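Putative hyaluronoglucosaminidase (Clostridium perfringens, PDB 6PWI) probably hydrolyses hexosaminides such as terminal N-acetylglucosaminides, as a secreted family 84 glycoside hydrolase represented here by the part holding its catalytic domain. Local coordinates at residues 295-300 and 305-310; 328-333 and 388-393; 349-354 and 358-363. All blocks are in the same frame, centred on the assembly; numbering follows the deposited sequence.

Contact 1. Residues 295-300 and 305-310; sequences VLADDA and NNQVKL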
ATOM      1  N   VAL A 295     -13.503  15.330  -0.433  1.00 23.03           N
ATOM      2  CA  VAL A 295     -13.931  16.414   0.441  1.00 23.19           C
ATOM      3  C   VAL A 295     -13.819  15.922   1.881  1.00 23.44           C
ATOM      4  O   VAL A 295     -14.432  14.923   2.243  1.00 24.34           O
ATOM      5  CB  VAL A 295     -15.365  16.873   0.104  1.00 22.35           C
ATOM      6  CG1 VAL A 295     -15.900  17.860   1.129  1.00 22.46           C
ATOM      7  CG2 VAL A 295     -15.445  17.472  -1.289  1.00 21.86           C
ATOM      8  N   LEU A 296     -13.030  16.622   2.698  1.00 24.09           N
ATOM      9  CA  LEU A 296     -12.707  16.121   4.025  1.00 24.57           C
ATOM     10  C   LEU A 296     -13.403  16.966   5.085  1.00 25.64           C
ATOM     11  O   LEU A 296     -13.207  18.178   5.141  1.00 26.26           O
ATOM     12  CB  LEU A 296     -11.188  16.129   4.208  1.00 23.93           C
ATOM     13  CG  LEU A 296     -10.384  15.458   3.097  1.00 25.04           C
ATOM     14  CD1 LEU A 296      -8.907  15.400   3.459  1.00 26.02           C
ATOM     15  CD2 LEU A 296     -10.907  14.063   2.799  1.00 24.80           C
ATOM     16  N   ALA A 297     -14.180  16.301   5.946  1.00 26.99           N
ATOM     17  CA  ALA A 297     -15.011  16.977   6.930  1.00 28.75           C
ATOM     18  C   ALA A 297     -14.672  16.522   8.350  1.00 30.69           C
ATOM     19  O   ALA A 297     -15.426  16.794   9.281  1.00 32.56           O
ATOM     20  CB  ALA A 297     -16.470  16.746   6.611  1.00 27.23           C
ATOM     21  N   ASP A 298     -13.534  15.840   8.516  1.00 33.43           N
ATOM     22  CA  ASP A 298     -13.120  15.336   9.817  1.00 36.00           C
ATOM     23  C   ASP A 298     -12.964  16.488  10.807  1.00 36.97           C
ATOM     24  O   ASP A 298     -13.045  16.281  12.012  1.00 38.01           O
ATOM     25  CB  ASP A 298     -11.831  14.516   9.722  1.00 38.10           C
ATOM     26  CG  ASP A 298     -10.747  15.196   8.906  1.00 40.80           C
ATOM     27  OD1 ASP A 298     -10.933  15.327   7.682  1.00 40.55           O
ATOM     28  OD2 ASP A 298      -9.728  15.603   9.502  1.00 46.40           O
ATOM     29  N   ASP A 299     -12.755  17.700  10.287  1.00 38.55           N
ATOM     30  CA  ASP A 299     -12.535  18.866  11.128  1.00 41.63           C
ATOM     31  C   ASP A 299     -13.601  19.932  10.860  1.00 44.69           C
ATOM     32  O   ASP A 299     -13.335  21.123  11.019  1.00 45.27           O
ATOM     33  CB  ASP A 299     -11.108  19.398  10.948  1.00 39.62           C
ATOM     34  CG  ASP A 299     -10.672  19.594   9.500  1.00 40.84           C
ATOM     35  OD1 ASP A 299     -11.524  19.456   8.583  1.00 38.51           O
ATOM     36  OD2 ASP A 299      -9.472  19.891   9.297  1.00 40.84           O
ATOM     37  N   ALA A 300     -14.812  19.496  10.481  1.00 45.99           N
ATOM     38  CA  ALA A 300     -15.860  20.394  10.018  1.00 47.05           C
ATOM     39  C   ALA A 300     -16.556  21.067  11.200  1.00 49.97           C
ATOM     40  O   ALA A 300     -16.659  20.476  12.275  1.00 49.74           O
ATOM     41  CB  ALA A 300     -16.841  19.638   9.160  1.00 44.41           C
ATOM     42  N   ASN A 305     -26.199  19.306   7.534  1.00 42.06           N
ATOM     43  CA  ASN A 305     -27.073  19.662   6.429  1.00 41.72           C
ATOM     44  C   ASN A 305     -26.299  20.441   5.375  1.00 39.48           C
ATOM     45  O   ASN A 305     -26.488  20.230   4.177  1.00 40.28           O
ATOM     46  CB  ASN A 305     -28.268  20.483   6.907  1.00 48.17           C
ATOM     47  CG  ASN A 305     -29.440  19.600   7.269  1.00 55.59           C
ATOM     48  OD1 ASN A 305     -29.673  18.575   6.625  1.00 55.10           O
ATOM     49  ND2 ASN A 305     -30.178  19.987   8.297  1.00 59.64           N
ATOM     50  N   ASN A 306     -25.432  21.340   5.846  1.00 35.36           N
ATOM     51  CA  ASN A 306     -24.652  22.192   4.968  1.00 34.24           C
ATOM     52  C   ASN A 306     -23.693  21.345   4.134  1.00 32.80           C
ATOM     53  O   ASN A 306     -23.546  21.578   2.934  1.00 30.25           O
ATOM     54  CB  ASN A 306     -23.987  23.322   5.754  1.00 34.75           C
ATOM     55  CG  ASN A 306     -25.003  24.329   6.253  1.00 37.48           C
ATOM     56  OD1 ASN A 306     -26.108  24.427   5.717  1.00 36.58           O
ATOM     57  ND2 ASN A 306     -24.637  25.083   7.278  1.00 38.15           N
ATOM     58  N   GLN A 307     -23.068  20.353   4.787  1.00 30.66           N
ATOM     59  CA  GLN A 307     -22.121  19.465   4.137  1.00 28.73           C
ATOM     60  C   GLN A 307     -22.806  18.758   2.970  1.00 28.10           C
ATOM     61  O   GLN A 307     -22.224  18.636   1.897  1.00 26.91           O
ATOM     62  CB  GLN A 307     -21.496  18.516   5.161  1.00 29.27           C
ATOM     63  CG  GLN A 307     -20.537  19.219   6.114  1.00 29.70           C
ATOM     64  CD  GLN A 307     -20.247  18.434   7.371  1.00 29.30           C
ATOM     65  OE1 GLN A 307     -20.144  17.210   7.356  1.00 29.85           O
ATOM     66  NE2 GLN A 307     -20.095  19.143   8.477  1.00 29.39           N
ATOM     67  N   VAL A 308     -24.063  18.346   3.175  1.00 28.10           N
ATOM     68  CA  VAL A 308     -24.854  17.708   2.134  1.00 28.19           C
ATOM     69  C   VAL A 308     -25.126  18.705   1.004  1.00 30.05           C
ATOM     70  O   VAL A 308     -24.940  18.378  -0.170  1.00 30.48           O
ATOM     71  CB  VAL A 308     -26.155  17.104   2.696  1.00 26.94           C
ATOM     72  CG1 VAL A 308     -27.023  16.502   1.597  1.00 26.50           C
ATOM     73  CG2 VAL A 308     -25.859  16.064   3.760  1.00 26.62           C
ATOM     74  N   LYS A 309     -25.570  19.917   1.369  1.00 31.09           N
ATOM     75  CA  LYS A 309     -25.846  20.979   0.410  1.00 30.55           C
ATOM     76  C   LYS A 309     -24.676  21.103  -0.566  1.00 29.24           C
ATOM     77  O   LYS A 309     -24.875  21.029  -1.777  1.00 29.05           O
ATOM     78  CB  LYS A 309     -26.156  22.283   1.151  1.00 32.02           C
ATOM     79  CG  LYS A 309     -26.568  23.477   0.305  1.00 35.15           C
ATOM     80  CD  LYS A 309     -27.233  24.549   1.167  1.00 40.73           C
ATOM     81  CE  LYS A 309     -27.130  25.963   0.632  1.00 41.49           C
ATOM     82  NZ  LYS A 309     -27.658  26.069  -0.751  1.00 44.62           N
ATOM     83  N   LEU A 310     -23.454  21.242  -0.031  1.00 27.79           N
ATOM     84  CA  LEU A 310     -22.279  21.432  -0.863  1.00 28.10           C
ATOM     85  C   LEU A 310     -22.103  20.252  -1.819  1.00 29.27           C
ATOM     86  O   LEU A 310     -21.886  20.452  -3.017  1.00 29.27           O
ATOM     87  CB  LEU A 310     -21.037  21.639   0.008  1.00 28.11           C
ATOM     88  CG  LEU A 310     -19.716  21.697  -0.765  1.00 29.58           C
ATOM     89  CD1 LEU A 310     -19.673  22.902  -1.692  1.00 28.92           C
ATOM     90  CD2 LEU A 310     -18.517  21.713   0.171  1.00 30.68           C
TER
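Ala297 and Gln307 bring the backbones closest, with CA atoms 8.0 Å apart, where the chain leaves strand 293-296 and turns alongside the first turns of helix 304-321. No hydrogen bond joins the two segments. The strand runs into a type I turn from Ala297 to Ala300, closed by Ala300 N to Ala297 O at 3.0 Å. Both alanine methyl groups point to the helix, and the side chain of Gln307 meets the two of them. CG of Gln307 lies opposite its own carbonyl carbon (chi1 -71°), and the extended chain carries the amide across to the turn. The amide then spans the two methyls. OE1 of Gln307 lies 3.8 Å from CB of Ala297, and NE2 of Gln307 lies 3.4 Å from CB of Ala300. These are van der Waals contacts of a polar group. The amide is not left without a partner, since OE1 is hydrogen-bonded to Tyr347 OH. Phe329 also touches Ala297 and Gln307. The side chains of Asp298 and Asp299 lie on the far side of the turn from the helix. Asp299 OD1 is hydrogen-bonded to His256 ND1. The arrangement is a beta-alpha unit of a (beta/alpha)8 barrel. Its loop after the fourth strand carries Asp299, the predicted proton donor of this family 84 active site.

Contact 2. Residues 328-333 and 388-393; sequences IFVPKV and FMWLNW. With EDO (1,2-ethanediol), chain H.
The indole of Trp390 has Val330 at its edge and a bound 1,2-ethanediol over one face. CG2 of Val330 lies in the ring plane, 4.0 Å from CZ3 of Trp390, and the two side chains meet at about a right angle. C2 of the diol sits 3.2 Å above the plane, over the centre of the ring system. The Phe388 ring is likewise met at its edge: CG1 of Ile328 lies near the ring plane, 3.8 Å from CE2 of Phe388. Both aromatic side chains leave their strand with CG opposite the backbone N (chi1 176° for Phe388, 171° for Trp390), and both reach across the barrel interior. Strand 359-362 lies between the two strands, and its Met361 touches all four side chains. NE1 of Trp390 donates to OD1 of Asn392 at 3.0 Å. This bond is bent, 139° at the hydrogen, and the donor stands well above the carbonyl plane. OD1 of Asn392 is also bonded to Asn424 ND2, while ND2 of Asn392 binds Ile367 O and, weakly, O2 of the diol. The amide is thus held at both ends, which should help steady the indole. The diol probably comes from the crystallisation liquor. Inward-facing residues like these line a (beta/alpha)8 barrel. The side chain of Val330 is about 8 Å from that of Asp299, the predicted proton donor, consistent with the diol-covered Trp390 face lying close to the predicted active site.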
ATOM      1  N   ILE A 328     -15.049  11.295  -3.093  1.00 29.01           N
ATOM      2  CA  ILE A 328     -14.767  10.649  -1.828  1.00 28.32           C
ATOM      3  C   ILE A 328     -15.099  11.665  -0.742  1.00 27.44           C
ATOM      4  O   ILE A 328     -14.808  12.846  -0.904  1.00 29.73           O
ATOM      5  CB  ILE A 328     -13.287  10.228  -1.837  1.00 29.56           C
ATOM      6  CG1 ILE A 328     -13.109   8.949  -2.657  1.00 30.82           C
ATOM      7  CG2 ILE A 328     -12.730  10.085  -0.433  1.00 30.87           C
ATOM      8  CD1 ILE A 328     -11.878   8.938  -3.528  1.00 32.67           C
ATOM      9  N   PHE A 329     -15.746  11.215   0.338  1.00 25.53           N
ATOM     10  CA  PHE A 329     -16.110  12.097   1.438  1.00 23.43           C
ATOM     11  C   PHE A 329     -15.666  11.475   2.761  1.00 22.24           C
ATOM     12  O   PHE A 329     -15.961  10.318   3.041  1.00 22.05           O
ATOM     13  CB  PHE A 329     -17.611  12.404   1.399  1.00 23.23           C
ATOM     14  CG  PHE A 329     -18.112  13.347   2.467  1.00 23.42           C
ATOM     15  CD1 PHE A 329     -18.149  14.719   2.248  1.00 23.36           C
ATOM     16  CD2 PHE A 329     -18.558  12.868   3.691  1.00 22.86           C
ATOM     17  CE1 PHE A 329     -18.597  15.588   3.233  1.00 23.23           C
ATOM     18  CE2 PHE A 329     -19.003  13.739   4.675  1.00 22.89           C
ATOM     19  CZ  PHE A 329     -19.022  15.098   4.447  1.00 22.99           C
ATOM     20  N   VAL A 330     -14.949  12.253   3.575  1.00 21.46           N
ATOM     21  CA  VAL A 330     -14.507  11.785   4.879  1.00 21.10           C
ATOM     22  C   VAL A 330     -15.368  12.484   5.926  1.00 21.84           C
ATOM     23  O   VAL A 330     -15.309  13.699   6.058  1.00 23.26           O
ATOM     24  CB  VAL A 330     -13.007  12.056   5.107  1.00 19.76           C
ATOM     25  CG1 VAL A 330     -12.581  11.722   6.528  1.00 19.84           C
ATOM     26  CG2 VAL A 330     -12.145  11.309   4.116  1.00 19.46           C
ATOM     27  N   PRO A 331     -16.207  11.754   6.693  1.00 22.14           N
ATOM     28  CA  PRO A 331     -17.193  12.401   7.560  1.00 22.45           C
ATOM     29  C   PRO A 331     -16.546  12.892   8.853  1.00 24.05           C
ATOM     30  O   PRO A 331     -15.420  12.499   9.166  1.00 23.50           O
ATOM     31  CB  PRO A 331     -18.194  11.261   7.804  1.00 22.35           C
ATOM     32  CG  PRO A 331     -17.337  10.007   7.781  1.00 21.68           C
ATOM     33  CD  PRO A 331     -16.238  10.285   6.774  1.00 21.51           C
ATOM     34  N   LYS A 332     -17.254  13.768   9.582  1.00 25.00           N
ATOM     35  CA  LYS A 332     -16.772  14.261  10.861  1.00 26.32           C
ATOM     36  C   LYS A 332     -16.741  13.116  11.869  1.00 25.11           C
ATOM     37  O   LYS A 332     -15.821  13.017  12.677  1.00 25.65           O
ATOM     38  CB  LYS A 332     -17.646  15.395  11.395  1.00 29.63           C
ATOM     39  CG  LYS A 332     -17.157  15.984  12.710  1.00 35.02           C
ATOM     40  CD  LYS A 332     -18.175  16.860  13.396  1.00 41.55           C
ATOM     41  CE  LYS A 332     -17.563  17.683  14.510  1.00 46.87           C
ATOM     42  NZ  LYS A 332     -18.606  18.227  15.413  1.00 51.89           N
ATOM     43  N   VAL A 333     -17.768  12.268  11.807  1.00 23.23           N
ATOM     44  CA  VAL A 333     -17.879  11.060  12.604  1.00 22.11           C
ATOM     45  C   VAL A 333     -17.421   9.897  11.729  1.00 22.14           C
ATOM     46  O   VAL A 333     -18.170   9.464  10.850  1.00 23.31           O
ATOM     47  CB  VAL A 333     -19.342  10.877  13.060  1.00 21.70           C
ATOM     48  CG1 VAL A 333     -19.610   9.502  13.654  1.00 20.74           C
ATOM     49  CG2 VAL A 333     -19.787  11.986  14.005  1.00 20.87           C
ATOM     50  N   PHE A 388     -16.167   3.029   2.630  1.00 24.44           N
ATOM     51  CA  PHE A 388     -14.845   3.017   2.031  1.00 25.08           C
ATOM     52  C   PHE A 388     -13.842   3.111   3.181  1.00 25.77           C
ATOM     53  O   PHE A 388     -13.824   4.102   3.911  1.00 26.26           O
ATOM     54  CB  PHE A 388     -14.757   4.136   0.983  1.00 24.59           C
ATOM     55  CG  PHE A 388     -13.422   4.363   0.312  1.00 24.24           C
ATOM     56  CD1 PHE A 388     -12.459   3.362   0.243  1.00 24.56           C
ATOM     57  CD2 PHE A 388     -13.141   5.581  -0.290  1.00 24.39           C
ATOM     58  CE1 PHE A 388     -11.239   3.580  -0.382  1.00 24.48           C
ATOM     59  CE2 PHE A 388     -11.927   5.797  -0.927  1.00 25.18           C
ATOM     60  CZ  PHE A 388     -10.975   4.800  -0.965  1.00 25.30           C
ATOM     61  N   MET A 389     -13.042   2.053   3.359  1.00 25.72           N
ATOM     62  CA  MET A 389     -12.215   1.889   4.542  1.00 26.06           C
ATOM     63  C   MET A 389     -10.947   2.732   4.413  1.00 25.44           C
ATOM     64  O   MET A 389     -10.232   2.634   3.415  1.00 26.45           O
ATOM     65  CB  MET A 389     -11.841   0.413   4.719  1.00 28.41           C
ATOM     66  CG  MET A 389     -10.722   0.171   5.714  1.00 29.88           C
ATOM     67  SD  MET A 389     -11.377   0.154   7.384  1.00 35.67           S
ATOM     68  CE  MET A 389      -9.941  -0.373   8.319  1.00 34.11           C
ATOM     69  N   TRP A 390     -10.702   3.569   5.427  1.00 23.49           N
ATOM     70  CA  TRP A 390      -9.434   4.250   5.643  1.00 22.29           C
ATOM     71  C   TRP A 390      -8.673   3.477   6.720  1.00 21.41           C
ATOM     72  O   TRP A 390      -9.089   3.466   7.882  1.00 20.34           O
ATOM     73  CB  TRP A 390      -9.706   5.707   6.053  1.00 23.56           C
ATOM     74  CG  TRP A 390      -8.544   6.541   6.522  1.00 25.24           C
ATOM     75  CD1 TRP A 390      -7.466   6.144   7.268  1.00 25.18           C
ATOM     76  CD2 TRP A 390      -8.377   7.961   6.323  1.00 25.55           C
ATOM     77  NE1 TRP A 390      -6.629   7.201   7.512  1.00 25.03           N
ATOM     78  CE2 TRP A 390      -7.163   8.331   6.948  1.00 25.51           C
ATOM     79  CE3 TRP A 390      -9.123   8.948   5.663  1.00 25.35           C
ATOM     80  CZ2 TRP A 390      -6.688   9.645   6.937  1.00 26.06           C
ATOM     81  CZ3 TRP A 390      -8.657  10.247   5.663  1.00 26.07           C
ATOM     82  CH2 TRP A 390      -7.456  10.591   6.293  1.00 25.83           C
ATOM     83  N   LEU A 391      -7.583   2.801   6.321  1.00 19.58           N
ATOM     84  CA  LEU A 391      -6.837   1.962   7.245  1.00 18.73           C
ATOM     85  C   LEU A 391      -5.661   2.735   7.834  1.00 18.66           C
ATOM     86  O   LEU A 391      -4.725   3.098   7.125  1.00 18.34           O
ATOM     87  CB  LEU A 391      -6.361   0.694   6.531  1.00 18.14           C
ATOM     88  CG  LEU A 391      -5.591  -0.284   7.415  1.00 18.00           C
ATOM     89  CD1 LEU A 391      -6.476  -0.830   8.521  1.00 18.23           C
ATOM     90  CD2 LEU A 391      -5.010  -1.424   6.598  1.00 17.44           C
ATOM     91  N   ASN A 392      -5.718   2.954   9.150  1.00 18.59           N
ATOM     92  CA  ASN A 392      -4.668   3.654   9.869  1.00 18.90           C
ATOM     93  C   ASN A 392      -3.542   2.684  10.228  1.00 19.53           C
ATOM     94  O   ASN A 392      -3.253   2.467  11.404  1.00 20.20           O
ATOM     95  CB  ASN A 392      -5.225   4.396  11.085  1.00 19.05           C
ATOM     96  CG  ASN A 392      -5.678   5.796  10.736  1.00 19.60           C
ATOM     97  OD1 ASN A 392      -5.023   6.477   9.949  1.00 19.81           O
ATOM     98  ND2 ASN A 392      -6.797   6.229  11.298  1.00 19.48           N
ATOM     99  N   TRP A 393      -2.928   2.101   9.194  1.00 19.29           N
ATOM    100  CA  TRP A 393      -1.715   1.308   9.285  1.00 19.84           C
ATOM    101  C   TRP A 393      -1.070   1.338   7.906  1.00 21.16           C
ATOM    102  O   TRP A 393      -1.769   1.165   6.910  1.00 21.77           O
ATOM    103  CB  TRP A 393      -2.023  -0.137   9.703  1.00 19.56           C
ATOM    104  CG  TRP A 393      -0.847  -1.061   9.607  1.00 19.23           C
ATOM    105  CD1 TRP A 393       0.146  -1.229  10.530  1.00 19.64           C
ATOM    106  CD2 TRP A 393      -0.522  -1.945   8.518  1.00 18.82           C
ATOM    107  NE1 TRP A 393       1.062  -2.152  10.097  1.00 19.18           N
ATOM    108  CE2 TRP A 393       0.676  -2.613   8.866  1.00 19.13           C
ATOM    109  CE3 TRP A 393      -1.128  -2.249   7.295  1.00 18.33           C
ATOM    110  CZ2 TRP A 393       1.274  -3.562   8.032  1.00 19.07           C
ATOM    111  CZ3 TRP A 393      -0.536  -3.183   6.473  1.00 18.46           C
ATOM    112  CH2 TRP A 393       0.646  -3.832   6.836  1.00 18.76           C
TER
HETATM  113  C1  EDO H 706      -9.713  10.711   9.596  1.00 38.62           C
HETATM  114  O1  EDO H 706      -9.042  11.950   9.395  1.00 38.35           O
HETATM  115  C2  EDO H 706      -8.841   9.508   9.512  1.00 40.13           C
HETATM  116  O2  EDO H 706      -7.786   9.386  10.477  1.00 41.07           O

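Contact 3. Residues 349-354 and 358-363; sequences KTIGTM and IDIMWT
Thr350 O is gripped twice by Thr353. The hydroxyl OG1 of Thr353 donates to Thr350 O at 2.6 Å, in the carbonyl plane, and the backbone N of Thr353 donates to the same oxygen at 2.8 Å. A type I turn runs from Ile351 to Met354 and directs Met354 at the segment 358-363. Met354 carries CG between its backbone N and carbonyl carbon (chi1 72°), and its chain bends at the end. SD of Met354 lies 3.8 Å from CD1 of Ile358, and about as near to CG2 of that residue. The two side chains cross at about a right angle. CD1 of Ile360 touches the same sulfur more loosely, at 4.3 Å. That methyl also meets CG2 of Ile351 at 3.7 Å. Phe329, from the neighbouring strand, packs against both Met354 and Ile358. Arg385 bridges the two backbones: its NH2 binds Gly352 O and Met354 O, and its NH1 binds Ile358 O. The hydrogen bonds of Thr353 and Arg385 run to backbone carbonyls, and none joins the two segments directly. The end of the helical region and the turn after it therefore pack on the strand and the residue before it by buried, apolar contact.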
ATOM      1  N   LYS A 349     -26.892   9.791   9.696  1.00 30.72           N
ATOM      2  CA  LYS A 349     -28.157   9.675   8.988  1.00 30.96           C
ATOM      3  C   LYS A 349     -28.257  10.785   7.942  1.00 32.01           C
ATOM      4  O   LYS A 349     -28.693  10.534   6.818  1.00 32.93           O
ATOM      5  CB  LYS A 349     -29.317   9.698   9.986  1.00 33.34           C
ATOM      6  CG  LYS A 349     -30.708   9.426   9.428  1.00 35.59           C
ATOM      7  CD  LYS A 349     -31.739   9.393  10.537  1.00 38.87           C
ATOM      8  CE  LYS A 349     -33.103   9.924  10.145  1.00 41.44           C
ATOM      9  NZ  LYS A 349     -33.956   8.858   9.571  1.00 45.35           N
ATOM     10  N   THR A 350     -27.818  12.000   8.308  1.00 29.71           N
ATOM     11  CA  THR A 350     -27.893  13.132   7.397  1.00 29.53           C
ATOM     12  C   THR A 350     -26.906  12.983   6.240  1.00 29.61           C
ATOM     13  O   THR A 350     -27.274  13.191   5.081  1.00 28.96           O
ATOM     14  CB  THR A 350     -27.656  14.457   8.122  1.00 28.88           C
ATOM     15  OG1 THR A 350     -28.689  14.530   9.099  1.00 30.73           O
ATOM     16  CG2 THR A 350     -27.765  15.646   7.197  1.00 27.60           C
ATOM     17  N   ILE A 351     -25.651  12.663   6.588  1.00 28.46           N
ATOM     18  CA  ILE A 351     -24.555  12.438   5.660  1.00 28.36           C
ATOM     19  C   ILE A 351     -24.981  11.413   4.612  1.00 27.78           C
ATOM     20  O   ILE A 351     -24.643  11.539   3.440  1.00 26.39           O
ATOM     21  CB  ILE A 351     -23.292  12.023   6.448  1.00 29.95           C
ATOM     22  CG1 ILE A 351     -22.648  13.231   7.133  1.00 33.49           C
ATOM     23  CG2 ILE A 351     -22.279  11.270   5.607  1.00 30.40           C
ATOM     24  CD1 ILE A 351     -22.629  14.498   6.299  1.00 34.65           C
ATOM     25  N   GLY A 352     -25.771  10.427   5.042  1.00 27.69           N
ATOM     26  CA  GLY A 352     -26.233   9.365   4.166  1.00 28.69           C
ATOM     27  C   GLY A 352     -27.274   9.821   3.144  1.00 27.85           C
ATOM     28  O   GLY A 352     -27.619   9.058   2.246  1.00 27.21           O
ATOM     29  N   THR A 353     -27.773  11.055   3.283  1.00 27.78           N
ATOM     30  CA  THR A 353     -28.741  11.577   2.327  1.00 28.79           C
ATOM     31  C   THR A 353     -28.046  12.318   1.184  1.00 29.51           C
ATOM     32  O   THR A 353     -28.721  12.781   0.270  1.00 31.53           O
ATOM     33  CB  THR A 353     -29.817  12.466   2.968  1.00 27.72           C
ATOM     34  OG1 THR A 353     -29.208  13.696   3.363  1.00 28.56           O
ATOM     35  CG2 THR A 353     -30.522  11.806   4.132  1.00 26.82           C
ATOM     36  N   MET A 354     -26.711  12.424   1.221  1.00 28.79           N
ATOM     37  CA  MET A 354     -25.997  13.022   0.104  1.00 28.35           C
ATOM     38  C   MET A 354     -26.023  12.069  -1.095  1.00 29.10           C
ATOM     39  O   MET A 354     -26.367  10.899  -0.937  1.00 28.97           O
ATOM     40  CB  MET A 354     -24.575  13.438   0.487  1.00 28.47           C
ATOM     41  CG  MET A 354     -23.597  12.296   0.683  1.00 28.91           C
ATOM     42  SD  MET A 354     -21.935  12.931   1.052  1.00 28.56           S
ATOM     43  CE  MET A 354     -22.230  13.854   2.560  1.00 26.70           C
ATOM     44  N   ILE A 358     -21.430   9.078  -3.923  1.00 27.84           N
ATOM     45  CA  ILE A 358     -20.309   9.520  -3.111  1.00 26.72           C
ATOM     46  C   ILE A 358     -19.870   8.385  -2.188  1.00 26.98           C
ATOM     47  O   ILE A 358     -20.699   7.750  -1.540  1.00 28.61           O
ATOM     48  CB  ILE A 358     -20.664  10.812  -2.348  1.00 25.53           C
ATOM     49  CG1 ILE A 358     -20.946  11.961  -3.322  1.00 24.97           C
ATOM     50  CG2 ILE A 358     -19.578  11.171  -1.347  1.00 23.52           C
ATOM     51  CD1 ILE A 358     -21.681  13.133  -2.707  1.00 24.49           C
ATOM     52  N   ASP A 359     -18.556   8.146  -2.148  1.00 26.46           N
ATOM     53  CA  ASP A 359     -17.945   7.138  -1.297  1.00 27.38           C
ATOM     54  C   ASP A 359     -17.527   7.757   0.035  1.00 25.60           C
ATOM     55  O   ASP A 359     -16.588   8.547   0.091  1.00 25.55           O
ATOM     56  CB  ASP A 359     -16.779   6.462  -2.022  1.00 29.97           C
ATOM     57  CG  ASP A 359     -17.219   5.945  -3.381  1.00 33.52           C
ATOM     58  OD1 ASP A 359     -18.176   5.135  -3.409  1.00 34.59           O
ATOM     59  OD2 ASP A 359     -16.646   6.401  -4.402  1.00 35.04           O
ATOM     60  N   ILE A 360     -18.243   7.385   1.101  1.00 23.72           N
ATOM     61  CA  ILE A 360     -17.988   7.911   2.432  1.00 22.09           C
ATOM     62  C   ILE A 360     -17.017   6.976   3.157  1.00 22.18           C
ATOM     63  O   ILE A 360     -17.179   5.755   3.126  1.00 22.83           O
ATOM     64  CB  ILE A 360     -19.323   8.089   3.181  1.00 20.61           C
ATOM     65  CG1 ILE A 360     -20.201   9.138   2.492  1.00 19.71           C
ATOM     66  CG2 ILE A 360     -19.077   8.408   4.648  1.00 20.08           C
ATOM     67  CD1 ILE A 360     -21.689   8.974   2.718  1.00 19.23           C
ATOM     68  N   MET A 361     -16.003   7.562   3.801  1.00 21.50           N
ATOM     69  CA  MET A 361     -14.915   6.798   4.389  1.00 21.30           C
ATOM     70  C   MET A 361     -15.179   6.546   5.873  1.00 20.60           C
ATOM     71  O   MET A 361     -16.073   7.146   6.468  1.00 20.57           O
ATOM     72  CB  MET A 361     -13.574   7.514   4.224  1.00 22.64           C
ATOM     73  CG  MET A 361     -13.227   7.786   2.784  1.00 25.13           C
ATOM     74  SD  MET A 361     -11.451   8.009   2.561  1.00 27.13           S
ATOM     75  CE  MET A 361     -10.918   6.297   2.489  1.00 25.51           C
ATOM     76  N   TRP A 362     -14.364   5.656   6.451  1.00 19.27           N
ATOM     77  CA  TRP A 362     -14.581   5.072   7.762  1.00 18.50           C
ATOM     78  C   TRP A 362     -13.270   4.424   8.187  1.00 18.46           C
ATOM     79  O   TRP A 362     -12.620   3.783   7.361  1.00 18.09           O
ATOM     80  CB  TRP A 362     -15.682   4.016   7.641  1.00 17.87           C
ATOM     81  CG  TRP A 362     -16.231   3.444   8.912  1.00 17.60           C
ATOM     82  CD1 TRP A 362     -16.127   2.151   9.349  1.00 17.44           C
ATOM     83  CD2 TRP A 362     -17.046   4.128   9.876  1.00 17.29           C
ATOM     84  NE1 TRP A 362     -16.810   1.990  10.526  1.00 17.18           N
ATOM     85  CE2 TRP A 362     -17.377   3.187  10.875  1.00 17.02           C
ATOM     86  CE3 TRP A 362     -17.518   5.441   9.991  1.00 17.34           C
ATOM     87  CZ2 TRP A 362     -18.159   3.522  11.975  1.00 17.08           C
ATOM     88  CZ3 TRP A 362     -18.290   5.772  11.080  1.00 17.51           C
ATOM     89  CH2 TRP A 362     -18.607   4.821  12.051  1.00 17.53           C
ATOM     90  N   THR A 363     -12.886   4.590   9.459  1.00 18.49           N
ATOM     91  CA  THR A 363     -11.634   3.998   9.902  1.00 19.27           C
ATOM     92  C   THR A 363     -11.892   2.746  10.733  1.00 20.29           C
ATOM     93  O   THR A 363     -10.941   2.053  11.088  1.00 21.79           O
ATOM     94  CB  THR A 363     -10.712   4.997  10.616  1.00 18.91           C
ATOM     95  OG1 THR A 363     -11.231   5.217  11.928  1.00 18.61           O
ATOM     96  CG2 THR A 363     -10.550   6.298   9.861  1.00 18.18           C
TER

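In the fold
The three contacts lie in one parallel eight-stranded barrel. Contact 1 comes first along the chain, and contact 3 falls between the two segments of contact 2. Contact 1 sets the loop after its strand against the next helix. Contact 3 sets the end of a helical region against the next strand, in the following beta-alpha-beta unit, about 10 Å away between centres. Contact 2 joins two strands across the interior, with its centre about 13 Å from contact 1 and 10 Å from contact 3. Backbone hydrogen bonds probably tie contact 2 to each of the others, while contacts 1 and 3 meet by packing. Together they cover the outer and inner faces of one side of the barrel, with Asp299 in the loop of contact 1.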